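Local atomic coordinates of phenylalanyl-tRNA synthetase beta chain (PDB entry 3IG2), a protein that forms, as the core domain of its beta subunit, part of the tetrameric ligase that uses ATP to join L-phenylalanine to tRNA(Phe). Residues 31-36 with 58-63; 89-94 with 111-116; 68-73 with 194-199. All coordinates share one frame; numbering follows the deposited sequence. Where two conformers were deposited one is given.

Contact 1 (31-36 with 58-63)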
loop_
_atom_site.group_PDB
_atom_site.type_symbol
_atom_site.label_atom_id
_atom_site.label_comp_id
_atom_site.label_asym_id
_atom_site.label_seq_id
_atom_site.Cartn_x
_atom_site.Cartn_y
_atom_site.Cartn_z
ATOM N N THR B 31 35.865 -6.236 -11.731
ATOM C CA THR B 31 35.037 -6.188 -12.936
ATOM C C THR B 31 35.866 -6.266 -14.237
ATOM O O THR B 31 37.085 -6.530 -14.198
ATOM C CB THR B 31 34.146 -4.926 -12.905
ATOM O OG1 THR B 31 33.111 -5.032 -13.884
ATOM C CG2 THR B 31 34.972 -3.683 -13.175
ATOM N N ARG B 32 35.195 -6.008 -15.358
ATOM C CA ARG B 32 35.722 -6.173 -16.731
ATOM C C ARG B 32 36.093 -4.823 -17.363
ATOM O O ARG B 32 35.222 -3.981 -17.633
ATOM C CB ARG B 32 34.654 -6.886 -17.571
ATOM C CG ARG B 32 34.902 -7.000 -19.061
ATOM C CD ARG B 32 33.963 -8.061 -19.625
ATOM N NE ARG B 32 33.853 -8.081 -21.090
ATOM C CZ ARG B 32 34.747 -8.621 -21.929
ATOM N NH1 ARG B 32 35.869 -9.185 -21.479
ATOM N NH2 ARG B 32 34.533 -8.583 -23.239
ATOM N N ALA B 33 37.394 -4.618 -17.587
ATOM C CA ALA B 33 37.917 -3.386 -18.175
ATOM C C ALA B 33 37.249 -3.048 -19.540
ATOM O O ALA B 33 37.044 -1.878 -19.869
ATOM C CB ALA B 33 39.469 -3.485 -18.329
ATOM N N ALA B 34 36.882 -4.081 -20.299
ATOM C CA ALA B 34 36.336 -3.899 -21.647
ATOM C C ALA B 34 34.961 -3.234 -21.623
ATOM O O ALA B 34 34.545 -2.660 -22.617
ATOM C CB ALA B 34 36.299 -5.230 -22.407
ATOM N N TYR B 35 34.274 -3.280 -20.480
ATOM C CA TYR B 35 33.036 -2.548 -20.331
ATOM C C TYR B 35 33.270 -1.050 -20.549
ATOM O O TYR B 35 32.390 -0.343 -20.990
ATOM C CB TYR B 35 32.464 -2.730 -18.933
ATOM C CG TYR B 35 31.824 -4.064 -18.587
ATOM C CD1 TYR B 35 31.365 -4.944 -19.573
ATOM C CD2 TYR B 35 31.643 -4.412 -17.244
ATOM C CE1 TYR B 35 30.729 -6.135 -19.221
ATOM C CE2 TYR B 35 31.004 -5.593 -16.873
ATOM C CZ TYR B 35 30.553 -6.442 -17.872
ATOM O OH TYR B 35 29.950 -7.600 -17.513
ATOM N N TYR B 36 34.471 -0.577 -20.239
ATOM C CA TYR B 36 34.764 0.847 -20.286
ATOM C C TYR B 36 35.312 1.328 -21.647
ATOM O O TYR B 36 35.561 2.516 -21.835
ATOM C CB TYR B 36 35.710 1.197 -19.123
ATOM C CG TYR B 36 35.088 0.912 -17.768
ATOM C CD1 TYR B 36 34.375 1.910 -17.078
ATOM C CD2 TYR B 36 35.171 -0.363 -17.184
ATOM C CE1 TYR B 36 33.781 1.650 -15.842
ATOM C CE2 TYR B 36 34.581 -0.623 -15.950
ATOM C CZ TYR B 36 33.885 0.388 -15.288
ATOM O OH TYR B 36 33.312 0.127 -14.063
ATOM N N LEU B 58 37.925 -9.992 -15.193
ATOM C CA LEU B 58 38.220 -9.691 -13.809
ATOM C C LEU B 58 39.632 -9.093 -13.711
ATOM O O LEU B 58 40.559 -9.726 -13.225
ATOM C CB LEU B 58 38.091 -10.975 -12.968
ATOM C CG LEU B 58 36.698 -11.598 -12.780
ATOM C CD1 LEU B 58 36.811 -12.922 -12.032
ATOM C CD2 LEU B 58 35.771 -10.669 -12.043
ATOM N N ASN B 59 39.783 -7.862 -14.177
ATOM C CA ASN B 59 41.099 -7.290 -14.343
ATOM C C ASN B 59 41.209 -5.872 -13.815
ATOM O O ASN B 59 42.246 -5.239 -13.966
ATOM C CB ASN B 59 41.594 -7.405 -15.818
ATOM C CG ASN B 59 40.628 -6.775 -16.842
ATOM O OD1 ASN B 59 40.919 -6.761 -18.044
ATOM N ND2 ASN B 59 39.492 -6.273 -16.383
ATOM N N CYS B 60 40.131 -5.358 -13.219
ATOM C CA CYS B 60 40.125 -3.986 -12.735
ATOM C C CYS B 60 39.066 -3.798 -11.669
ATOM O O CYS B 60 38.125 -4.588 -11.574
ATOM C CB CYS B 60 39.915 -2.988 -13.896
ATOM S SG CYS B 60 38.252 -2.994 -14.649
HETATM N N MSE B 61 39.217 -2.736 -10.873
HETATM C CA MSE B 61 38.214 -2.348 -9.891
HETATM C C MSE B 61 37.212 -1.436 -10.555
HETATM O O MSE B 61 37.598 -0.577 -11.353
HETATM C CB MSE B 61 38.878 -1.622 -8.714
HETATM C CG MSE B 61 39.976 -2.476 -8.020
HETATM SE SE MSE B 61 39.347 -4.238 -7.485
HETATM C CE MSE B 61 38.201 -3.754 -5.964
ATOM N N ARG B 62 35.931 -1.575 -10.198
ATOM C CA ARG B 62 34.878 -0.830 -10.903
ATOM C C ARG B 62 35.019 0.687 -10.742
ATOM O O ARG B 62 35.402 1.198 -9.682
ATOM C CB ARG B 62 33.488 -1.278 -10.445
ATOM C CG ARG B 62 33.246 -1.072 -8.950
ATOM C CD ARG B 62 31.818 -1.541 -8.534
ATOM N NE ARG B 62 31.664 -1.382 -7.093
ATOM C CZ ARG B 62 30.806 -2.052 -6.328
ATOM N NH1 ARG B 62 29.997 -2.964 -6.855
ATOM N NH2 ARG B 62 30.774 -1.805 -5.024
ATOM N N GLN B 63 34.702 1.392 -11.821
ATOM C CA GLN B 63 34.668 2.847 -11.814
ATOM C C GLN B 63 33.249 3.340 -11.587
ATOM O O GLN B 63 33.050 4.450 -11.120
ATOM C CB GLN B 63 35.163 3.376 -13.157
ATOM C CG GLN B 63 36.016 4.593 -13.037
ATOM C CD GLN B 63 36.521 5.121 -14.388
ATOM O OE1 GLN B 63 36.940 4.359 -15.290
ATOM N NE2 GLN B 63 36.516 6.434 -14.511
HETATM O O HOH W 1 38.738 -6.666 -19.924
#
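Thr31 pairs with Cys60 at the edge of a small three-stranded antiparallel sheet, where the chain leaves strand 30-31 for a 3-10 turn that folds back over strand 60-61. Thr31 N gives a nearly straight hydrogen bond to Cys60 O (2.8 Å, 163° at the hydrogen). The return side is shared: Thr31 O takes Asn59 N at 3.0 Å, and weaker bonds come from Cys60 N and from Asn59 ND2. Asn59 reaches this oxygen because its CG sits between backbone N and carbonyl carbon (chi1 56°), turning the amide toward Ala33, where the 3-10 turn begins. A water spans the far side of the amide, donating to Asn59 OD1 at 2.9 Å and accepting from Ala34 N. Cys60 SG lies against the backbone of Ala33, 3.5 Å from its N, while Thr31 CG2 rests on Arg62 CA at 3.6 Å. At the other end Tyr36 OH accepts Gln63 N (2.9 Å, 157°), and Tyr36 CE1 packs 3.5 Å from Gln63 CB. Phe67 meets the Tyr36 ring edge-to-face, and Arg62 runs out to Glu88 and the carbonyl of Asn91. With Asn59 and Cys60 both set against Thr31, this is a classic beta bulge.

Contact 2 (89-94 with 111-116)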
loop_
_atom_site.group_PDB
_atom_site.type_symbol
_atom_site.label_atom_id
_atom_site.label_comp_id
_atom_site.label_asym_id
_atom_site.label_seq_id
_atom_site.Cartn_x
_atom_site.Cartn_y
_atom_site.Cartn_z
ATOM N N PHE B 89 24.489 0.094 -2.438
ATOM C CA PHE B 89 25.540 0.946 -1.903
ATOM C C PHE B 89 26.890 0.280 -2.147
ATOM O O PHE B 89 27.059 -0.909 -1.870
ATOM C CB PHE B 89 25.380 1.118 -0.411
ATOM C CG PHE B 89 24.240 1.986 -0.018
ATOM C CD1 PHE B 89 24.417 3.334 0.139
ATOM C CD2 PHE B 89 22.996 1.436 0.238
ATOM C CE1 PHE B 89 23.374 4.158 0.497
ATOM C CE2 PHE B 89 21.921 2.246 0.617
ATOM C CZ PHE B 89 22.119 3.628 0.745
ATOM N N GLY B 90 27.852 1.037 -2.653
ATOM C CA GLY B 90 29.168 0.461 -2.873
ATOM C C GLY B 90 30.239 1.475 -3.206
ATOM O O GLY B 90 29.942 2.590 -3.650
ATOM N N ASN B 91 31.487 1.087 -2.974
ATOM C CA ASN B 91 32.616 1.893 -3.407
ATOM C C ASN B 91 32.895 1.691 -4.880
ATOM O O ASN B 91 32.741 0.566 -5.389
ATOM C CB ASN B 91 33.875 1.513 -2.643
ATOM C CG ASN B 91 33.831 1.951 -1.166
ATOM O OD1 ASN B 91 34.026 1.136 -0.287
ATOM N ND2 ASN B 91 33.581 3.224 -0.913
ATOM N N CYS B 92 33.311 2.785 -5.530
ATOM C CA CYS B 92 33.937 2.765 -6.842
ATOM C C CYS B 92 35.332 3.333 -6.708
ATOM O O CYS B 92 35.651 3.943 -5.709
ATOM C CB CYS B 92 33.133 3.598 -7.850
ATOM S SG CYS B 92 31.565 2.832 -8.196
ATOM N N TYR B 93 36.151 3.115 -7.726
ATOM C CA TYR B 93 37.568 3.377 -7.680
ATOM C C TYR B 93 38.010 4.111 -8.950
ATOM O O TYR B 93 37.470 3.880 -10.029
ATOM C CB TYR B 93 38.329 2.047 -7.517
ATOM C CG TYR B 93 37.886 1.310 -6.275
ATOM C CD1 TYR B 93 38.499 1.558 -5.046
ATOM C CD2 TYR B 93 36.823 0.419 -6.314
ATOM C CE1 TYR B 93 38.075 0.922 -3.887
ATOM C CE2 TYR B 93 36.390 -0.235 -5.154
ATOM C CZ TYR B 93 37.031 0.019 -3.942
ATOM O OH TYR B 93 36.630 -0.601 -2.787
ATOM N N HIS B 94 39.015 4.964 -8.796
ATOM C CA HIS B 94 39.458 5.904 -9.813
ATOM C C HIS B 94 40.975 6.005 -9.790
ATOM O O HIS B 94 41.615 6.003 -8.727
ATOM C CB HIS B 94 38.800 7.275 -9.559
ATOM C CG HIS B 94 39.211 8.358 -10.518
ATOM N ND1 HIS B 94 38.482 8.671 -11.650
ATOM C CD2 HIS B 94 40.254 9.230 -10.491
ATOM C CE1 HIS B 94 39.063 9.680 -12.283
ATOM N NE2 HIS B 94 40.145 10.031 -11.607
ATOM N N GLU B 111 39.045 6.147 -3.903
ATOM C CA GLU B 111 37.773 5.485 -3.829
ATOM C C GLU B 111 36.725 6.467 -3.338
ATOM O O GLU B 111 37.054 7.411 -2.613
ATOM C CB GLU B 111 37.865 4.306 -2.860
ATOM C CG GLU B 111 37.919 4.684 -1.396
ATOM C CD GLU B 111 38.306 3.523 -0.498
ATOM O OE1 GLU B 111 37.377 2.854 0.026
ATOM O OE2 GLU B 111 39.545 3.308 -0.304
ATOM N N ASP B 112 35.481 6.241 -3.767
ATOM C CA ASP B 112 34.309 7.010 -3.309
ATOM C C ASP B 112 33.125 6.091 -3.224
ATOM O O ASP B 112 33.138 5.010 -3.765
ATOM C CB ASP B 112 33.939 8.290 -4.130
ATOM C CG ASP B 112 33.732 8.045 -5.638
ATOM O OD1 ASP B 112 33.505 9.047 -6.349
ATOM O OD2 ASP B 112 33.763 6.896 -6.119
ATOM N N TYR B 113 32.102 6.533 -2.526
ATOM C CA TYR B 113 31.009 5.688 -2.158
ATOM C C TYR B 113 29.790 6.153 -2.914
ATOM O O TYR B 113 29.540 7.349 -2.972
ATOM C CB TYR B 113 30.803 5.834 -0.650
ATOM C CG TYR B 113 29.935 4.776 -0.014
ATOM C CD1 TYR B 113 30.300 3.421 -0.055
ATOM C CD2 TYR B 113 28.790 5.131 0.681
ATOM C CE1 TYR B 113 29.515 2.445 0.567
ATOM C CE2 TYR B 113 27.993 4.173 1.297
ATOM C CZ TYR B 113 28.362 2.834 1.244
ATOM O OH TYR B 113 27.594 1.874 1.877
ATOM N N HIS B 114 29.048 5.214 -3.499
ATOM C CA HIS B 114 27.884 5.545 -4.310
ATOM C C HIS B 114 26.650 4.783 -3.885
ATOM O O HIS B 114 26.746 3.704 -3.318
ATOM C CB HIS B 114 28.160 5.250 -5.790
ATOM C CG HIS B 114 29.237 6.104 -6.374
ATOM N ND1 HIS B 114 28.968 7.210 -7.154
ATOM C CD2 HIS B 114 30.587 6.040 -6.258
ATOM C CE1 HIS B 114 30.112 7.792 -7.496
ATOM N NE2 HIS B 114 31.107 7.101 -6.962
ATOM N N LEU B 115 25.493 5.369 -4.176
ATOM C CA LEU B 115 24.241 4.660 -4.151
ATOM C C LEU B 115 23.717 4.574 -5.604
ATOM O O LEU B 115 23.489 5.604 -6.265
ATOM C CB LEU B 115 23.243 5.389 -3.242
ATOM C CG LEU B 115 21.781 4.905 -3.283
ATOM C CD1 LEU B 115 21.620 3.417 -2.851
ATOM C CD2 LEU B 115 20.846 5.827 -2.439
ATOM N N GLY B 116 23.535 3.362 -6.109
ATOM C CA GLY B 116 22.901 3.228 -7.419
ATOM C C GLY B 116 21.468 2.734 -7.288
ATOM O O GLY B 116 21.169 1.929 -6.415
#
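Gly90 with His114 and Cys92 with Asp112 are hydrogen-bonded pairs that tie strand 85-95 to strand 109-121, antiparallel neighbours in the large mixed sheet of this synthetase core domain; the short segments 89-94 and 111-116 run 139° apart in direction. In this backbone ladder His114 N reaches Gly90 O at 2.8 Å, and Cys92 N reaches Asp112 O also at 2.8 Å. Between them, at the non-hydrogen-bonded pair Asn91-Tyr113, Asn91 ND2 comes in at the edge of the Tyr113 ring and sends a long, weak bond to Asp112 O (3.4 Å).

Side-chain packing occupies both faces. On that of Cys92 and His114, His114 CD2 lies 3.9 Å from Cys92 CB, and His114 ND1 is hydrogen-bonded to Asp206.

On the face of Phe89, Asn91 and Tyr93, the rings of Tyr113 and Tyr93 pack on the neighbouring strand. Tyr113 CG lies opposite its backbone N (chi1 -165°), which leans the ring over Gly90 toward Phe89 until OH is 3.3 Å from Phe89 CB; Gln10 of helix 6-19 holds that hydroxyl. Tyr93 runs alongside Glu111, with CE1 3.5 Å from Glu111 CB. On this same sheet face Leu115 CD1 makes a CH-pi contact, sitting 3.6 Å from the Phe89 ring centroid and only 12° off its normal.

Contact 3 (68-73 with 194-199)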
loop_
_atom_site.group_PDB
_atom_site.type_symbol
_atom_site.label_atom_id
_atom_site.label_comp_id
_atom_site.label_asym_id
_atom_site.label_seq_id
_atom_site.Cartn_x
_atom_site.Cartn_y
_atom_site.Cartn_z
ATOM N N GLY B 68 27.380 -3.655 -12.993
ATOM C CA GLY B 68 26.966 -4.733 -12.137
ATOM C C GLY B 68 25.455 -4.828 -12.046
ATOM O O GLY B 68 24.905 -5.918 -12.041
ATOM N N GLY B 69 24.788 -3.683 -11.950
ATOM C CA GLY B 69 23.323 -3.658 -11.922
ATOM C C GLY B 69 22.706 -4.173 -13.223
ATOM O O GLY B 69 21.669 -4.827 -13.192
ATOM N N LEU B 70 23.333 -3.885 -14.363
ATOM C CA LEU B 70 22.820 -4.386 -15.639
ATOM C C LEU B 70 22.990 -5.895 -15.713
ATOM O O LEU B 70 22.108 -6.562 -16.204
ATOM C CB LEU B 70 23.477 -3.716 -16.845
ATOM C CG LEU B 70 23.236 -2.221 -17.055
ATOM C CD1 LEU B 70 24.000 -1.755 -18.272
ATOM C CD2 LEU B 70 21.754 -1.856 -17.172
ATOM N N GLU B 71 24.109 -6.418 -15.217
ATOM C CA GLU B 71 24.297 -7.869 -15.070
ATOM C C GLU B 71 23.205 -8.500 -14.187
ATOM O O GLU B 71 22.635 -9.535 -14.547
ATOM C CB GLU B 71 25.664 -8.196 -14.485
ATOM C CG GLU B 71 26.854 -7.878 -15.373
ATOM C CD GLU B 71 28.176 -7.899 -14.591
ATOM O OE1 GLU B 71 28.124 -8.035 -13.356
ATOM O OE2 GLU B 71 29.267 -7.815 -15.197
ATOM N N SER B 72 22.913 -7.853 -13.053
ATOM C CA SER B 72 21.882 -8.322 -12.115
ATOM C C SER B 72 20.507 -8.346 -12.767
ATOM O O SER B 72 19.749 -9.279 -12.554
ATOM C CB SER B 72 21.833 -7.445 -10.855
ATOM O OG SER B 72 23.041 -7.500 -10.114
ATOM N N ILE B 73 20.179 -7.315 -13.546
ATOM C CA ILE B 73 18.883 -7.249 -14.244
ATOM C C ILE B 73 18.791 -8.401 -15.239
ATOM O O ILE B 73 17.779 -9.118 -15.274
ATOM C CB ILE B 73 18.637 -5.883 -14.941
ATOM C CG1 ILE B 73 18.227 -4.814 -13.914
ATOM C CG2 ILE B 73 17.532 -6.015 -15.980
ATOM C CD1 ILE B 73 18.448 -3.392 -14.383
ATOM N N LYS B 194 21.367 -3.594 -24.894
ATOM C CA LYS B 194 21.626 -4.676 -25.824
ATOM C C LYS B 194 22.927 -5.389 -25.478
ATOM O O LYS B 194 22.973 -6.613 -25.393
ATOM C CB LYS B 194 21.703 -4.114 -27.234
ATOM C CG LYS B 194 22.018 -5.148 -28.283
ATOM C CD LYS B 194 20.795 -5.979 -28.600
ATOM C CE LYS B 194 19.958 -5.346 -29.691
ATOM N NZ LYS B 194 19.553 -6.385 -30.687
ATOM N N ALA B 195 23.980 -4.609 -25.258
ATOM C CA ALA B 195 25.281 -5.190 -24.948
ATOM C C ALA B 195 25.225 -6.011 -23.665
ATOM O O ALA B 195 26.055 -6.891 -23.483
ATOM C CB ALA B 195 26.352 -4.108 -24.851
ATOM N N PHE B 196 24.246 -5.740 -22.793
ATOM C CA PHE B 196 24.106 -6.506 -21.540
ATOM C C PHE B 196 23.014 -7.577 -21.517
ATOM O O PHE B 196 22.790 -8.201 -20.480
ATOM C CB PHE B 196 23.971 -5.572 -20.332
ATOM C CG PHE B 196 25.292 -5.084 -19.816
ATOM C CD1 PHE B 196 25.935 -5.755 -18.773
ATOM C CD2 PHE B 196 25.904 -3.985 -20.390
ATOM C CE1 PHE B 196 27.162 -5.320 -18.311
ATOM C CE2 PHE B 196 27.145 -3.544 -19.958
ATOM C CZ PHE B 196 27.779 -4.208 -18.919
ATOM N N ASP B 197 22.366 -7.814 -22.659
ATOM C CA ASP B 197 21.278 -8.804 -22.754
ATOM C C ASP B 197 20.078 -8.408 -21.889
ATOM O O ASP B 197 19.431 -9.267 -21.293
ATOM C CB ASP B 197 21.743 -10.204 -22.312
ATOM C CG ASP B 197 22.734 -10.828 -23.256
ATOM O OD1 ASP B 197 22.895 -10.335 -24.395
ATOM O OD2 ASP B 197 23.347 -11.847 -22.855
ATOM N N VAL B 198 19.794 -7.114 -21.813
ATOM C CA VAL B 198 18.676 -6.627 -21.038
ATOM C C VAL B 198 17.593 -6.240 -22.036
ATOM O O VAL B 198 17.839 -5.400 -22.893
ATOM C CB VAL B 198 19.114 -5.423 -20.172
ATOM C CG1 VAL B 198 17.928 -4.853 -19.424
ATOM C CG2 VAL B 198 20.236 -5.870 -19.199
ATOM N N ASP B 199 16.403 -6.832 -21.908
ATOM C CA ASP B 199 15.412 -6.549 -22.966
ATOM C C ASP B 199 14.272 -5.651 -22.512
ATOM O O ASP B 199 13.317 -5.441 -23.240
ATOM C CB ASP B 199 14.880 -7.853 -23.618
ATOM C CG ASP B 199 14.612 -7.712 -25.136
ATOM O OD1 ASP B 199 15.512 -8.065 -25.937
ATOM O OD2 ASP B 199 13.505 -7.278 -25.526
#
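Leu70 and Phe196 carry this contact, their side chains crossing at about a right angle where helix 66-75 meets the turn that follows helix 190-195. Leu70 CD1 lies over one face of the Phe196 ring, displaced toward the rim: it is 4.0 Å from the ring centroid and 26° off the normal, a CH-pi contact. Leu70 CB backs this up from the CG and CD1 side of the same ring. One helix position further on, Glu71 approaches differently. Its CG comes in at the ring edge, close to the ring plane, 3.9 Å from Phe196 CE1; the leucine thus holds the face and the glutamate methylene the edge. With CG anti to its carbonyl carbon (chi1 -67°) and the chain extended beyond, Glu71 carries its carboxylate past the ring to the hydroxyl of Tyr35. Phe67 and Tyr35 also meet Phe196, the Phe67 ring nearly parallel to it.

Val198 repeats the crossing further along helix 66-75, its two methyls divided between two partners. CG1 meets Ile73 CG2 at 3.7 Å, again with the side chains roughly perpendicular, while CG2 rests 3.6 Å from the backbone oxygen of Leu70. Ile73 in turn leans on Trp118 and Thr120 of strand 109-121, which joins this seam to the large sheet. No hydrogen bond links the two segments.

Between Phe196 and Val198, which both point toward helix 66-75, the chain turns at Asp197. That residue has positive phi (64°), and its N bonds to Lys194 O at 3.0 Å: the C-prime position of a Schellman motif closing helix 190-195.

In the fold
Contact 3 is the buried one of the three, held by apolar side chains with no hydrogen bond across it; contacts 1 and 2 are only partly buried, and both rest on antiparallel backbone bonding. That bonding differs with place: contact 2 runs regularly along two long strands of the main sheet, whereas contact 1 has one bridge and a bulge in the small sheet. Arg62 joins these two sheets through the backbone, its carbonyl O bonding to Tyr93 N. Tyr35 links contact 1 to contact 3, touching both Glu71 and Phe196. Contacts 2 and 3 do not touch, their nearest atoms being about 8 Å apart, although helix 66-75 leads on in sequence to strand 85-95.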